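Local coordinates for TRAP-type C4-dicarboxylate:H+ symport system substrate-binding component DctP (Shewanella oneidensis, PDB 4MX6), which binds succinate as the periplasmic component of a TRAP transporter, and probably delivers C4-dicarboxylates to its membrane subunits for proton-coupled uptake, at residues 116-121 and 316-321; 157-162 and 239-244; 38-43 and 78-83; 85-90 and 247-252. All coordinates share one frame; numbering follows the deposited sequence. Where two conformers were deposited one is given.

Overall arrangement
Following the chain from its N terminus, interaction 3 closes first, joining strand 37-42 to the loop after strand 70-75 and closing a span that holds helix 50-65 and ends before any other contact begins. Interaction 4 opens next at helix 86-91, then interaction 1 at 116-121 and interaction 2 at 157-162. Interaction 2 closes first of these three, at 239-244, so it lies within the spans of both others; interactions 4 and 1 cross, closing at 247-252 and 316-321. Two pairs form: F81 of interaction 3 packs on A89 of interaction 4, while F119 of interaction 1 meets H241 of interaction 2. Strand 243-251 links the pairs, serving interactions 2 and 4 on opposite sides of the chain's centre.

Interaction 1: residues 116-121 and 316-321; sequences DLPFLF and KPVWSK
L117 and W319 bring their CA atoms to 6.2 Å where a type II beta turn, L117 to L120, lies against helix 316-321. The turn's own bond, L120 N to L117 O, is weak, and F119 at its third position takes the positive phi of 62° that this turn type favours. W319 does most of the work across the contact. Its NE1 donates to P118 O at 2.8 Å; the oxygen lies in the plane of the indole, so the bond leaves the ring edge-on, while NE1 stands somewhat tilted from the carbonyl plane of P118. One face of the indole receives two CH-pi contacts, L117 CB standing 4.1 Å from the centroid of the five-membered ring and L120 CD1 reaching over the six-membered ring. On the opposite face lies CD of K316, from the preceding helical turn.

Within the two-lobed periplasmic binding protein fold of this family, the contact joins the loop between helices 86-91 and 124-132 to the long helix 305-326. Beside the tryptophan, V318 CG1 meets P118 CD at 3.9 Å; with CG1 anti to the backbone N (chi1 176°), that methyl is presented to the proline. An alanine in place of W319 would probably leave P118 O without its indole donor and open a gap between K316 CD and the two leucines. Farther out, L117 also rests on V185 of helix 184-191, and L120 on A334 and V335 of helix 328-337.

Interaction 2: residues 157-162 and 239-244; sequences GMKQFT and SNHGVL
G157 and L244 form an antiparallel hydrogen-bonded pair and M158 and V243 the following non-hydrogen-bonded one, at the end of the two-stranded sheet of 148-158 and 243-251. Beyond it the backbone pairing goes on through K159 N to G242 O (2.8 Å) and H241 N to K159 O. Q160 and N240 then lie side by side: Q160 OE1 takes the N240 backbone NH at 3.0 Å, and NE2 gives a nearly straight bond to N240 OD1, with the two amide planes 87° apart. NE2 stands above the N240 carbonyl plane and not on a lone pair, though OD1 lies in the plane of the Q160 amide.

L244 faces the binding site, its side chain about 4 Å from the bound succinate at nearest atoms and close to N219 and N223, both seen to bind succinate. K159 NZ makes its salt bridge with E218, which also takes H241 NE2.

The H241 ring lies as an offset stack on F161, centroids 3.8 Å apart and planes only 9° off parallel. Contacts at both of its nitrogens would fix the imidazole's rotation: besides NE2 on E218, ND1 shares a 2.7 Å hydrogen bond with S239 OG, the same oxygen that accepts from F161 N at 3.2 Å.

Interaction 3: residues 38-43 and 78-83; sequences EIKFSH and SQLFGD
S78 N donates to H43 O at 3.0 Å, a direct backbone hydrogen bond that ties the loop 78-83 to the end of strand 38-42. It is well made: the N-H points almost at the oxygen (161°) and arrives in the carbonyl plane, on a lone pair. A second, indirect link runs alongside, but S42 is modelled in two conformers, so it is less certain. In one of them, chi1 of 64° places OG where it gives a hydrogen bond to a water at 2.9 Å, and that water donates in turn to F81 O. In that same conformer OG sits at the edge of the F81 ring, in its plane and 3.9 Å from CD2. Lighter apolar packing flanks this, with K40 CD 4.2 Å from L80 CD2 and S42 CB against L80 CB.

The H43 side chain leaves the backbone pointing away from the loop and touches K51, which binds succinate; D83 of the loop makes a salt bridge with K104, another succinate-binding residue.

Strand 37-42 runs parallel to strand 70-75, with helix 50-65 connecting them as a beta-alpha-beta unit. The loop 78-83 leaves the second strand, passes the end of the first and leads into helix 86-91, on whose residues E86 and A89 F81 rests.

Interaction 4: residues 85-90 and 247-252; sequences NELAAL and MVVTSD
A helix packed on a beta sheet makes this contact: L90 and L87 of helix 86-90 meet strand 247-251, part of the long strand 243-251 that pairs antiparallel with 148-158. The axes of the two short segments approach to 8.9 Å, their directions 41° apart, and no hydrogen bond passes between them. L90 reaches the strand with CG anti to its own N (chi1 -177°), sending both methyls onto it. CD2 lies 3.8 Å from V249 CG2 and equally near T250 C, whereas CD1 sits over the backbone, 3.9 Å from S251 N. The leucine therefore spreads over the T250-S251 peptide besides touching a neighbouring side chain. S251 N is buried there without any polar partner in the model. An alanine at L90 would probably leave V249 CG2 and this stretch of backbone without their apolar cover, opening a gap between helix and strand.

L87 adds a looser touch, its CD2 4.4 Å from V249 CG2. At the other end S251 CB approaches the carbonyl oxygen of L90, at 3.7 Å. S251 uses its hydroxyl elsewhere: chi1 of 70° turns OG to the start of the next helix, where it bonds to F254 N. T250 has its CB pointing away from the helix, and its OG1 bonds to Q96 O.

V249 also packs on V98 and on I148 of strand 148-158. The arrangement is a helix laid on a strand within the alpha/beta periplasmic binding protein fold, with S251 as the N-cap of helix 252-257 where the strand gives way to it.

Interaction 1: residues 116-121 and 316-321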
loop_
_atom_site.group_PDB
_atom_site.type_symbol
_atom_site.label_atom_id
_atom_site.label_comp_id
_atom_site.label_asym_id
_atom_site.label_seq_id
_atom_site.Cartn_x
_atom_site.Cartn_y
_atom_site.Cartn_z
ATOM N N ASP A 116 7.096 6.001 -2.411
ATOM C CA ASP A 116 6.519 5.899 -3.746
ATOM C C ASP A 116 7.556 5.987 -4.861
ATOM O O ASP A 116 7.221 5.791 -6.020
ATOM C CB ASP A 116 5.510 7.024 -3.959
ATOM C CG ASP A 116 4.179 6.776 -3.285
ATOM O OD1 ASP A 116 3.941 5.629 -2.862
ATOM O OD2 ASP A 116 3.370 7.734 -3.204
ATOM N N LEU A 117 8.797 6.342 -4.542
ATOM C CA LEU A 117 9.779 6.584 -5.607
ATOM C C LEU A 117 10.031 5.311 -6.429
ATOM O O LEU A 117 10.278 4.238 -5.873
ATOM C CB LEU A 117 11.085 7.135 -5.034
ATOM C CG LEU A 117 10.982 8.537 -4.423
ATOM C CD1 LEU A 117 12.302 8.944 -3.806
ATOM C CD2 LEU A 117 10.545 9.575 -5.449
ATOM N N PRO A 118 9.974 5.427 -7.759
ATOM C CA PRO A 118 10.074 4.215 -8.574
ATOM C C PRO A 118 11.467 3.593 -8.548
ATOM O O PRO A 118 12.471 4.288 -8.706
ATOM C CB PRO A 118 9.700 4.710 -9.973
ATOM C CG PRO A 118 9.929 6.217 -9.928
ATOM C CD PRO A 118 9.580 6.610 -8.547
ATOM N N PHE A 119 11.504 2.286 -8.344
ATOM C CA PHE A 119 12.727 1.490 -8.303
ATOM C C PHE A 119 13.677 1.896 -7.161
ATOM O O PHE A 119 14.865 1.581 -7.189
ATOM C CB PHE A 119 13.458 1.515 -9.656
ATOM C CG PHE A 119 12.661 0.900 -10.781
ATOM C CD1 PHE A 119 12.554 -0.471 -10.904
ATOM C CD2 PHE A 119 12.026 1.699 -11.714
ATOM C CE1 PHE A 119 11.818 -1.026 -11.944
ATOM C CE2 PHE A 119 11.293 1.140 -12.744
ATOM C CZ PHE A 119 11.198 -0.222 -12.857
ATOM N N LEU A 120 13.156 2.540 -6.125
ATOM C CA LEU A 120 13.984 2.868 -4.970
ATOM C C LEU A 120 14.449 1.613 -4.228
ATOM O O LEU A 120 15.627 1.485 -3.879
ATOM C CB LEU A 120 13.226 3.803 -4.030
ATOM C CG LEU A 120 13.971 4.235 -2.765
ATOM C CD1 LEU A 120 15.302 4.916 -3.081
ATOM C CD2 LEU A 120 13.060 5.152 -1.951
ATOM N N PHE A 121 13.505 0.717 -3.952
ATOM C CA PHE A 121 13.792 -0.518 -3.241
ATOM C C PHE A 121 13.837 -1.694 -4.205
ATOM O O PHE A 121 12.953 -1.859 -5.051
ATOM C CB PHE A 121 12.712 -0.784 -2.196
ATOM C CG PHE A 121 12.571 0.318 -1.195
ATOM C CD1 PHE A 121 13.523 0.513 -0.207
ATOM C CD2 PHE A 121 11.485 1.174 -1.235
ATOM C CE1 PHE A 121 13.392 1.540 0.722
ATOM C CE2 PHE A 121 11.361 2.200 -0.301
ATOM C CZ PHE A 121 12.327 2.377 0.664
ATOM N N LYS A 316 14.423 7.844 -12.791
ATOM C CA LYS A 316 15.279 8.567 -11.851
ATOM C C LYS A 316 14.930 10.051 -11.736
ATOM O O LYS A 316 15.000 10.599 -10.643
ATOM C CB LYS A 316 16.755 8.357 -12.180
ATOM C CG LYS A 316 17.290 6.990 -11.793
ATOM C CD LYS A 316 17.461 6.870 -10.289
ATOM C CE LYS A 316 18.060 5.529 -9.887
ATOM N NZ LYS A 316 19.410 5.296 -10.464
ATOM N N PRO A 317 14.520 10.711 -12.839
ATOM C CA PRO A 317 14.135 12.120 -12.673
ATOM C C PRO A 317 12.960 12.354 -11.712
ATOM O O PRO A 317 12.809 13.473 -11.207
ATOM C CB PRO A 317 13.798 12.568 -14.101
ATOM C CG PRO A 317 14.650 11.709 -14.953
ATOM C CD PRO A 317 14.593 10.343 -14.264
ATOM N N VAL A 318 12.144 11.340 -11.449
ATOM C CA VAL A 318 11.075 11.487 -10.459
ATOM C C VAL A 318 11.695 11.702 -9.080
ATOM O O VAL A 318 11.208 12.504 -8.286
ATOM C CB VAL A 318 10.155 10.248 -10.453
ATOM C CG1 VAL A 318 9.111 10.362 -9.350
ATOM C CG2 VAL A 318 9.499 10.062 -11.821
ATOM N N TRP A 319 12.778 10.992 -8.794
ATOM C CA TRP A 319 13.463 11.210 -7.525
ATOM C C TRP A 319 13.970 12.646 -7.450
ATOM O O TRP A 319 13.875 13.295 -6.412
ATOM C CB TRP A 319 14.638 10.265 -7.358
ATOM C CG TRP A 319 14.404 8.785 -7.481
ATOM C CD1 TRP A 319 13.352 8.116 -8.061
ATOM C CD2 TRP A 319 15.322 7.777 -7.041
ATOM N NE1 TRP A 319 13.581 6.759 -8.000
ATOM C CE2 TRP A 319 14.773 6.529 -7.375
ATOM C CE3 TRP A 319 16.569 7.819 -6.402
ATOM C CZ2 TRP A 319 15.421 5.334 -7.096
ATOM C CZ3 TRP A 319 17.203 6.627 -6.109
ATOM C CH2 TRP A 319 16.633 5.405 -6.462
ATOM N N SER A 320 14.520 13.145 -8.554
ATOM C CA SER A 320 15.041 14.511 -8.585
ATOM C C SER A 320 13.938 15.541 -8.352
ATOM O O SER A 320 14.149 16.551 -7.680
ATOM C CB SER A 320 15.755 14.763 -9.908
ATOM O OG SER A 320 16.811 13.835 -10.027
ATOM N N LYS A 321 12.753 15.287 -8.895
ATOM C CA LYS A 321 11.633 16.198 -8.710
ATOM C C LYS A 321 11.227 16.321 -7.235
ATOM O O LYS A 321 10.836 17.389 -6.779
ATOM C CB LYS A 321 10.451 15.709 -9.535
ATOM C CG LYS A 321 9.200 16.563 -9.436
ATOM C CD LYS A 321 8.097 16.029 -10.336
ATOM C CE LYS A 321 6.777 16.713 -10.056
ATOM N NZ LYS A 321 6.796 18.137 -10.424
#

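Interaction 2: residues 157-162 and 239-244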
loop_
_atom_site.group_PDB
_atom_site.type_symbol
_atom_site.label_atom_id
_atom_site.label_comp_id
_atom_site.label_asym_id
_atom_site.label_seq_id
_atom_site.Cartn_x
_atom_site.Cartn_y
_atom_site.Cartn_z
ATOM N N GLY A 157 3.384 -5.811 -1.013
ATOM C CA GLY A 157 4.333 -6.367 -1.954
ATOM C C GLY A 157 4.837 -5.341 -2.936
ATOM O O GLY A 157 4.479 -4.180 -2.866
ATOM N N MET A 158 5.639 -5.798 -3.888
ATOM C CA MET A 158 6.076 -4.938 -4.971
ATOM C C MET A 158 4.963 -4.827 -6.008
ATOM O O MET A 158 4.189 -5.753 -6.206
ATOM C CB MET A 158 7.345 -5.484 -5.616
ATOM C CG MET A 158 8.493 -5.741 -4.646
ATOM S SD MET A 158 9.034 -4.346 -3.658
ATOM C CE MET A 158 9.823 -3.335 -4.910
ATOM N N LYS A 159 4.877 -3.683 -6.669
ATOM C CA LYS A 159 3.893 -3.451 -7.717
ATOM C C LYS A 159 4.350 -3.952 -9.078
ATOM O O LYS A 159 5.524 -3.852 -9.424
ATOM C CB LYS A 159 3.582 -1.946 -7.807
ATOM C CG LYS A 159 2.977 -1.362 -6.530
ATOM C CD LYS A 159 2.634 0.116 -6.640
ATOM C CE LYS A 159 3.885 0.955 -6.835
ATOM N NZ LYS A 159 3.603 2.406 -6.763
ATOM N N GLN A 160 3.374 -4.460 -9.833
ATOM C CA GLN A 160 3.509 -4.853 -11.225
ATOM C C GLN A 160 2.605 -3.959 -12.060
ATOM O O GLN A 160 1.545 -3.537 -11.596
ATOM C CB GLN A 160 3.057 -6.307 -11.416
ATOM C CG GLN A 160 3.484 -7.280 -10.334
ATOM C CD GLN A 160 4.970 -7.259 -10.028
ATOM O OE1 GLN A 160 5.787 -6.904 -10.861
ATOM N NE2 GLN A 160 5.326 -7.664 -8.820
ATOM N N PHE A 161 2.990 -3.683 -13.306
ATOM C CA PHE A 161 2.093 -2.998 -14.230
ATOM C C PHE A 161 1.101 -3.983 -14.861
ATOM O O PHE A 161 1.465 -5.115 -15.187
ATOM C CB PHE A 161 2.864 -2.382 -15.404
ATOM C CG PHE A 161 3.840 -1.298 -15.042
ATOM C CD1 PHE A 161 3.435 -0.126 -14.408
ATOM C CD2 PHE A 161 5.166 -1.420 -15.410
ATOM C CE1 PHE A 161 4.354 0.882 -14.128
ATOM C CE2 PHE A 161 6.074 -0.420 -15.143
ATOM C CZ PHE A 161 5.670 0.727 -14.497
ATOM N N THR A 162 -0.125 -3.527 -15.087
ATOM C CA THR A 162 -1.021 -4.218 -16.009
ATOM C C THR A 162 -1.493 -3.236 -17.063
ATOM O O THR A 162 -1.573 -2.023 -16.818
ATOM C CB THR A 162 -2.243 -4.864 -15.305
ATOM O OG1 THR A 162 -3.141 -3.854 -14.830
ATOM C CG2 THR A 162 -1.803 -5.714 -14.135
ATOM N N SER A 239 7.321 -5.988 -13.290
ATOM C CA SER A 239 8.238 -4.874 -13.237
ATOM C C SER A 239 8.822 -4.638 -11.841
ATOM O O SER A 239 9.894 -4.061 -11.721
ATOM C CB SER A 239 7.482 -3.638 -13.700
ATOM O OG SER A 239 6.217 -3.577 -13.065
ATOM N N ASN A 240 8.106 -5.037 -10.786
ATOM C CA ASN A 240 8.560 -4.789 -9.410
ATOM C C ASN A 240 9.042 -3.351 -9.238
ATOM O O ASN A 240 10.072 -3.103 -8.606
ATOM C CB ASN A 240 9.663 -5.778 -9.017
ATOM C CG ASN A 240 9.167 -7.204 -8.969
ATOM O OD1 ASN A 240 8.191 -7.509 -8.291
ATOM N ND2 ASN A 240 9.857 -8.096 -9.664
ATOM N N HIS A 241 8.286 -2.391 -9.765
ATOM C CA HIS A 241 8.810 -1.041 -9.962
ATOM C C HIS A 241 8.565 -0.080 -8.788
ATOM O O HIS A 241 9.025 1.057 -8.824
ATOM C CB HIS A 241 8.230 -0.437 -11.234
ATOM C CG HIS A 241 6.751 -0.312 -11.177
ATOM N ND1 HIS A 241 5.906 -1.334 -11.551
ATOM C CD2 HIS A 241 5.963 0.686 -10.712
ATOM C CE1 HIS A 241 4.661 -0.961 -11.324
ATOM N NE2 HIS A 241 4.669 0.260 -10.808
ATOM N N GLY A 242 7.851 -0.528 -7.759
ATOM C CA GLY A 242 7.643 0.271 -6.557
ATOM C C GLY A 242 7.061 -0.618 -5.488
ATOM O O GLY A 242 6.690 -1.761 -5.770
ATOM N N VAL A 243 6.975 -0.120 -4.259
ATOM C CA VAL A 243 6.374 -0.885 -3.169
ATOM C C VAL A 243 4.986 -0.376 -2.847
ATOM O O VAL A 243 4.736 0.824 -2.866
ATOM C CB VAL A 243 7.265 -0.884 -1.887
ATOM C CG1 VAL A 243 7.464 0.503 -1.287
ATOM C CG2 VAL A 243 6.693 -1.817 -0.826
ATOM N N LEU A 244 4.081 -1.320 -2.576
ATOM C CA LEU A 244 2.786 -1.031 -1.953
ATOM C C LEU A 244 2.834 -1.624 -0.556
ATOM O O LEU A 244 2.769 -2.836 -0.383
ATOM C CB LEU A 244 1.618 -1.641 -2.734
ATOM C CG LEU A 244 0.257 -1.663 -1.952
ATOM C CD1 LEU A 244 -0.249 -0.276 -1.657
ATOM C CD2 LEU A 244 -0.820 -2.447 -2.690
HETATM O O HOH W 1 3.086 2.722 -4.052
#

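Interaction 3: residues 38-43 and 78-83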
loop_
_atom_site.group_PDB
_atom_site.type_symbol
_atom_site.label_atom_id
_atom_site.label_comp_id
_atom_site.label_asym_id
_atom_site.label_seq_id
_atom_site.Cartn_x
_atom_site.Cartn_y
_atom_site.Cartn_z
ATOM N N GLU A 38 -16.614 -0.672 21.432
ATOM C CA GLU A 38 -16.438 -1.101 20.050
ATOM C C GLU A 38 -15.310 -0.332 19.391
ATOM O O GLU A 38 -15.303 0.902 19.371
ATOM C CB GLU A 38 -17.722 -0.921 19.242
ATOM C CG GLU A 38 -17.598 -1.408 17.789
ATOM C CD GLU A 38 -18.838 -1.149 16.958
ATOM O OE1 GLU A 38 -19.691 -0.349 17.395
ATOM O OE2 GLU A 38 -18.973 -1.757 15.870
ATOM N N ILE A 39 -14.362 -1.087 18.855
ATOM C CA ILE A 39 -13.260 -0.564 18.073
ATOM C C ILE A 39 -13.529 -0.896 16.609
ATOM O O ILE A 39 -13.696 -2.060 16.272
ATOM C CB ILE A 39 -11.947 -1.239 18.504
ATOM C CG1 ILE A 39 -11.566 -0.846 19.933
ATOM C CG2 ILE A 39 -10.836 -0.874 17.561
ATOM C CD1 ILE A 39 -10.402 -1.649 20.480
ATOM N N LYS A 40 -13.619 0.119 15.753
ATOM C CA LYS A 40 -13.850 -0.111 14.327
ATOM C C LYS A 40 -12.546 -0.027 13.541
ATOM O O LYS A 40 -11.743 0.881 13.772
ATOM C CB LYS A 40 -14.846 0.906 13.777
ATOM C CG LYS A 40 -16.201 0.832 14.427
ATOM C CD LYS A 40 -17.200 1.792 13.791
ATOM C CE LYS A 40 -18.481 1.864 14.603
ATOM N NZ LYS A 40 -19.521 2.669 13.938
ATOM N N PHE A 41 -12.354 -0.988 12.630
ATOM C CA PHE A 41 -11.182 -1.064 11.754
ATOM C C PHE A 41 -11.737 -1.162 10.340
ATOM O O PHE A 41 -12.379 -2.159 9.992
ATOM C CB PHE A 41 -10.364 -2.306 12.103
ATOM C CG PHE A 41 -8.969 -2.346 11.500
ATOM C CD1 PHE A 41 -8.679 -1.865 10.234
ATOM C CD2 PHE A 41 -7.946 -2.893 12.225
ATOM C CE1 PHE A 41 -7.389 -1.926 9.730
ATOM C CE2 PHE A 41 -6.661 -2.949 11.725
ATOM C CZ PHE A 41 -6.396 -2.481 10.469
ATOM N N SER A 42 -11.545 -0.128 9.528
ATOM C CA SER A 42 -12.006 -0.180 8.147
ATOM C C SER A 42 -10.834 -0.248 7.191
ATOM O O SER A 42 -9.755 0.261 7.481
ATOM C CB SER A 42 -12.910 1.011 7.811
ATOM O OG SER A 42 -12.239 2.260 7.885
ATOM N N HIS A 43 -11.061 -0.870 6.043
ATOM C CA HIS A 43 -10.080 -0.892 4.977
ATOM C C HIS A 43 -10.749 -1.130 3.626
ATOM O O HIS A 43 -11.971 -1.357 3.546
ATOM C CB HIS A 43 -8.981 -1.919 5.292
ATOM C CG HIS A 43 -9.434 -3.344 5.296
ATOM N ND1 HIS A 43 -9.628 -4.046 4.127
ATOM C CD2 HIS A 43 -9.712 -4.197 6.315
ATOM C CE1 HIS A 43 -10.000 -5.278 4.433
ATOM N NE2 HIS A 43 -10.063 -5.394 5.749
ATOM N N SER A 78 -14.068 -1.297 1.470
ATOM C CA SER A 78 -14.620 0.058 1.475
ATOM C C SER A 78 -16.086 0.083 1.922
ATOM O O SER A 78 -16.815 1.034 1.629
ATOM C CB SER A 78 -14.490 0.733 0.094
ATOM O OG SER A 78 -13.142 0.799 -0.340
ATOM N N GLN A 79 -16.521 -0.938 2.653
ATOM C CA GLN A 79 -17.932 -1.032 3.030
ATOM C C GLN A 79 -18.333 0.046 4.042
ATOM O O GLN A 79 -19.497 0.426 4.103
ATOM C CB GLN A 79 -18.259 -2.429 3.567
ATOM C CG GLN A 79 -18.169 -3.538 2.517
ATOM C CD GLN A 79 -18.129 -4.931 3.134
ATOM O OE1 GLN A 79 -18.344 -5.095 4.339
ATOM N NE2 GLN A 79 -17.840 -5.944 2.310
ATOM N N LEU A 80 -17.383 0.525 4.840
ATOM C CA LEU A 80 -17.661 1.612 5.778
ATOM C C LEU A 80 -17.036 2.930 5.298
ATOM O O LEU A 80 -17.754 3.897 5.051
ATOM C CB LEU A 80 -17.188 1.261 7.188
ATOM C CG LEU A 80 -17.607 2.254 8.281
ATOM C CD1 LEU A 80 -19.126 2.285 8.441
ATOM C CD2 LEU A 80 -16.924 1.905 9.591
ATOM N N PHE A 81 -15.711 2.956 5.180
ATOM C CA PHE A 81 -14.989 4.101 4.631
ATOM C C PHE A 81 -14.065 3.623 3.522
ATOM O O PHE A 81 -13.525 2.507 3.570
ATOM C CB PHE A 81 -14.214 4.842 5.727
ATOM C CG PHE A 81 -15.106 5.384 6.795
ATOM C CD1 PHE A 81 -16.027 6.370 6.497
ATOM C CD2 PHE A 81 -15.058 4.883 8.084
ATOM C CE1 PHE A 81 -16.879 6.856 7.468
ATOM C CE2 PHE A 81 -15.907 5.373 9.060
ATOM C CZ PHE A 81 -16.816 6.351 8.751
ATOM N N GLY A 82 -13.853 4.489 2.539
ATOM C CA GLY A 82 -13.002 4.192 1.407
ATOM C C GLY A 82 -11.771 5.077 1.388
ATOM O O GLY A 82 -11.486 5.799 2.344
ATOM N N ASP A 83 -11.046 5.033 0.272
ATOM C CA ASP A 83 -9.770 5.743 0.157
ATOM C C ASP A 83 -9.918 7.220 0.477
ATOM O O ASP A 83 -9.085 7.802 1.178
ATOM C CB ASP A 83 -9.232 5.668 -1.269
ATOM C CG ASP A 83 -8.338 4.464 -1.535
ATOM O OD1 ASP A 83 -8.023 3.678 -0.613
ATOM O OD2 ASP A 83 -7.882 4.360 -2.714
HETATM O O HOH W 2 -11.165 2.269 5.229
#

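Interaction 4: residues 85-90 and 247-252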
loop_
_atom_site.group_PDB
_atom_site.type_symbol
_atom_site.label_atom_id
_atom_site.label_comp_id
_atom_site.label_asym_id
_atom_site.label_seq_id
_atom_site.Cartn_x
_atom_site.Cartn_y
_atom_site.Cartn_z
ATOM N N ASN A 85 -12.165 9.093 2.127
ATOM C CA ASN A 85 -12.696 9.608 3.398
ATOM C C ASN A 85 -12.169 8.944 4.674
ATOM O O ASN A 85 -12.495 9.400 5.763
ATOM C CB ASN A 85 -14.242 9.637 3.417
ATOM C CG ASN A 85 -14.886 8.254 3.330
ATOM O OD1 ASN A 85 -14.222 7.229 3.380
ATOM N ND2 ASN A 85 -16.213 8.236 3.256
ATOM N N GLU A 86 -11.342 7.911 4.568
ATOM C CA GLU A 86 -10.994 7.151 5.758
ATOM C C GLU A 86 -10.158 7.943 6.766
ATOM O O GLU A 86 -10.356 7.773 7.968
ATOM C CB GLU A 86 -10.323 5.827 5.388
ATOM C CG GLU A 86 -8.954 5.951 4.749
ATOM C CD GLU A 86 -8.299 4.602 4.465
ATOM O OE1 GLU A 86 -8.773 3.545 4.961
ATOM O OE2 GLU A 86 -7.287 4.597 3.721
ATOM N N LEU A 87 -9.231 8.792 6.316
ATOM C CA LEU A 87 -8.401 9.517 7.274
ATOM C C LEU A 87 -9.221 10.617 7.966
ATOM O O LEU A 87 -9.068 10.840 9.172
ATOM C CB LEU A 87 -7.120 10.074 6.625
ATOM C CG LEU A 87 -6.063 9.001 6.320
ATOM C CD1 LEU A 87 -4.863 9.612 5.623
ATOM C CD2 LEU A 87 -5.598 8.281 7.576
ATOM N N ALA A 88 -10.106 11.286 7.229
ATOM C CA ALA A 88 -11.018 12.229 7.861
ATOM C C ALA A 88 -11.881 11.510 8.910
ATOM O O ALA A 88 -12.055 12.013 10.027
ATOM C CB ALA A 88 -11.883 12.910 6.826
ATOM N N ALA A 89 -12.396 10.332 8.568
ATOM C CA ALA A 89 -13.188 9.550 9.510
ATOM C C ALA A 89 -12.388 9.174 10.765
ATOM O O ALA A 89 -12.903 9.240 11.883
ATOM C CB ALA A 89 -13.734 8.318 8.830
ATOM N N LEU A 90 -11.139 8.778 10.575
ATOM C CA LEU A 90 -10.253 8.447 11.686
ATOM C C LEU A 90 -10.144 9.626 12.658
ATOM O O LEU A 90 -10.292 9.470 13.881
ATOM C CB LEU A 90 -8.868 8.076 11.160
ATOM C CG LEU A 90 -7.893 7.651 12.245
ATOM C CD1 LEU A 90 -8.221 6.266 12.788
ATOM C CD2 LEU A 90 -6.484 7.706 11.691
ATOM N N MET A 247 0.841 1.932 6.409
ATOM C CA MET A 247 1.045 2.309 7.813
ATOM C C MET A 247 -0.257 2.080 8.564
ATOM O O MET A 247 -1.293 2.615 8.181
ATOM C CB MET A 247 1.494 3.767 7.973
ATOM C CG MET A 247 1.983 4.041 9.380
ATOM S SD MET A 247 2.513 5.746 9.690
ATOM C CE MET A 247 3.931 5.837 8.607
ATOM N N VAL A 248 -0.201 1.266 9.614
ATOM C CA VAL A 248 -1.334 1.081 10.512
ATOM C C VAL A 248 -1.354 2.278 11.465
ATOM O O VAL A 248 -0.354 2.566 12.130
ATOM C CB VAL A 248 -1.231 -0.243 11.282
ATOM C CG1 VAL A 248 -2.439 -0.427 12.186
ATOM C CG2 VAL A 248 -1.059 -1.422 10.322
ATOM N N VAL A 249 -2.469 3.001 11.474
ATOM C CA VAL A 249 -2.588 4.230 12.245
ATOM C C VAL A 249 -3.865 4.282 13.065
ATOM O O VAL A 249 -4.853 3.620 12.762
ATOM C CB VAL A 249 -2.553 5.486 11.334
ATOM C CG1 VAL A 249 -1.216 5.598 10.606
ATOM C CG2 VAL A 249 -3.678 5.476 10.325
ATOM N N THR A 250 -3.814 5.100 14.106
ATOM C CA THR A 250 -4.986 5.468 14.883
ATOM C C THR A 250 -4.975 6.980 15.091
ATOM O O THR A 250 -4.056 7.668 14.637
ATOM C CB THR A 250 -5.046 4.704 16.236
ATOM O OG1 THR A 250 -6.290 4.956 16.896
ATOM C CG2 THR A 250 -3.932 5.099 17.178
ATOM N N SER A 251 -5.990 7.510 15.761
ATOM C CA SER A 251 -5.977 8.922 16.124
ATOM C C SER A 251 -5.389 9.090 17.513
ATOM O O SER A 251 -5.560 8.242 18.397
ATOM C CB SER A 251 -7.368 9.554 16.066
ATOM O OG SER A 251 -8.202 9.067 17.103
ATOM N N ASP A 252 -4.714 10.208 17.716
ATOM C CA ASP A 252 -4.176 10.539 19.010
ATOM C C ASP A 252 -5.287 10.574 20.050
ATOM O O ASP A 252 -5.104 10.102 21.172
ATOM C CB ASP A 252 -3.475 11.887 18.913
ATOM C CG ASP A 252 -2.748 12.248 20.161
ATOM O OD1 ASP A 252 -1.777 11.530 20.495
ATOM O OD2 ASP A 252 -3.148 13.249 20.796
#